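Local coordinates for transcription regulator (Lactobacillus plantarum WCFS1, PDB 3CLK), which probably regulates transcription by binding DNA, with a periplasmic-binding-protein-like portion that may sense a small ligand, at residues Ile69-Leu72 with Ser73-Leu76. Sequence-based numbering, arbitrary orientation.
Sequences ILLL and SIAL
Leu71 meets Leu76 where strand 68-72 gives way to the loop that leads into helix 78-86. From Leu71 the side chain leans back along the strand and out toward the loop, its CD2 branch lying 3.6 Å from CD1 of Leu76 and 4.0 Å from its CG, the two side chains crossing at about a right angle. In Leu71, CG stands anti to the carbonyl carbon (chi1 -60°), and chi2 of 88° leaves CD2 roughly anti to CA, extended toward the loop. The same methyl is 4.3 Å from CG2 of Ile74, a looser apolar touch, so one methyl touches both residues of the returning chain. One residue on, Leu72 turns its CB away from the loop, to the other face of the sheet. Its peptide joins directly to Ser73, whose positive phi of 48° bends the backbone sharply as the strand ends. This bend brings Ile74 and Leu76 back beside Leu71 within five residues. Inside the loop a weak backbone bond from Leu76 N to Ile74 O (3.4 Å) spans Ala75. The contact is a small apolar turn at the carboxyl end of a central parallel strand, the end at which relatives with this fold typically bind their ligands. Backbone hydrogen bonds tie Leu70 to Ala12 and Val14 of strand 11-15, and Leu71 to Cys92 of strand 91-94. On one face Leu72 packs against Ile26 and Leu27 of helix 22-34; on the other, Leu71 and Leu76 share Phe93 of strand 91-94, while Leu76 also rests on Gln54 and Leu58 of helix 53-63.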
loop_
_atom_site.group_PDB
_atom_site.type_symbol
_atom_site.label_atom_id
_atom_site.label_comp_id
_atom_site.label_asym_id
_atom_site.label_seq_id
_atom_site.Cartn_x
_atom_site.Cartn_y
_atom_site.Cartn_z
ATOM N N ILE B 69 -8.936 4.060 21.344
ATOM C CA ILE B 69 -8.245 3.100 20.490
ATOM C C ILE B 69 -9.126 2.633 19.340
ATOM O O ILE B 69 -10.270 2.233 19.546
ATOM C CB ILE B 69 -7.801 1.857 21.291
ATOM C CG1 ILE B 69 -6.872 2.281 22.435
ATOM C CG2 ILE B 69 -7.073 0.873 20.375
ATOM C CD1 ILE B 69 -6.404 1.130 23.294
ATOM N N LEU B 70 -8.586 2.701 18.127
ATOM C CA LEU B 70 -9.298 2.258 16.937
ATOM C C LEU B 70 -8.547 1.042 16.394
ATOM O O LEU B 70 -7.333 1.102 16.182
ATOM C CB LEU B 70 -9.319 3.375 15.891
ATOM C CG LEU B 70 -10.017 4.670 16.324
ATOM C CD1 LEU B 70 -9.857 5.735 15.240
ATOM C CD2 LEU B 70 -11.488 4.384 16.580
ATOM N N LEU B 71 -9.256 -0.061 16.185
ATOM C CA LEU B 71 -8.606 -1.265 15.681
ATOM C C LEU B 71 -9.010 -1.530 14.237
ATOM O O LEU B 71 -10.147 -1.902 13.954
ATOM C CB LEU B 71 -8.939 -2.472 16.571
ATOM C CG LEU B 71 -8.499 -2.310 18.035
ATOM C CD1 LEU B 71 -9.614 -1.635 18.827
ATOM C CD2 LEU B 71 -8.169 -3.659 18.634
ATOM N N LEU B 72 -8.056 -1.320 13.336
ATOM C CA LEU B 72 -8.269 -1.503 11.910
ATOM C C LEU B 72 -8.218 -2.955 11.481
ATOM O O LEU B 72 -7.145 -3.506 11.220
ATOM C CB LEU B 72 -7.230 -0.706 11.115
ATOM C CG LEU B 72 -7.125 0.797 11.396
ATOM C CD1 LEU B 72 -6.415 1.485 10.231
ATOM C CD2 LEU B 72 -8.508 1.386 11.574
ATOM N N SER B 73 -9.389 -3.570 11.418
ATOM C CA SER B 73 -9.511 -4.956 11.001
ATOM C C SER B 73 -8.525 -5.881 11.708
ATOM O O SER B 73 -7.733 -6.568 11.059
ATOM C CB SER B 73 -9.315 -5.052 9.487
ATOM O OG SER B 73 -9.753 -6.307 9.004
ATOM N N ILE B 74 -8.569 -5.889 13.036
ATOM C CA ILE B 74 -7.693 -6.752 13.826
ATOM C C ILE B 74 -8.549 -7.791 14.544
ATOM O O ILE B 74 -9.515 -7.447 15.229
ATOM C CB ILE B 74 -6.880 -5.953 14.886
ATOM C CG1 ILE B 74 -5.513 -5.556 14.323
ATOM C CG2 ILE B 74 -6.680 -6.794 16.147
ATOM C CD1 ILE B 74 -5.562 -4.499 13.264
ATOM N N ALA B 75 -8.191 -9.061 14.382
ATOM C CA ALA B 75 -8.919 -10.147 15.028
ATOM C C ALA B 75 -8.227 -10.502 16.342
ATOM O O ALA B 75 -7.320 -11.334 16.376
ATOM C CB ALA B 75 -8.964 -11.366 14.109
ATOM N N LEU B 76 -8.657 -9.865 17.424
ATOM C CA LEU B 76 -8.068 -10.117 18.737
ATOM C C LEU B 76 -8.457 -11.481 19.295
ATOM O O LEU B 76 -9.545 -11.980 19.043
ATOM C CB LEU B 76 -8.506 -9.040 19.731
ATOM C CG LEU B 76 -8.067 -7.598 19.484
ATOM C CD1 LEU B 76 -8.709 -6.694 20.530
ATOM C CD2 LEU B 76 -6.553 -7.500 19.545
#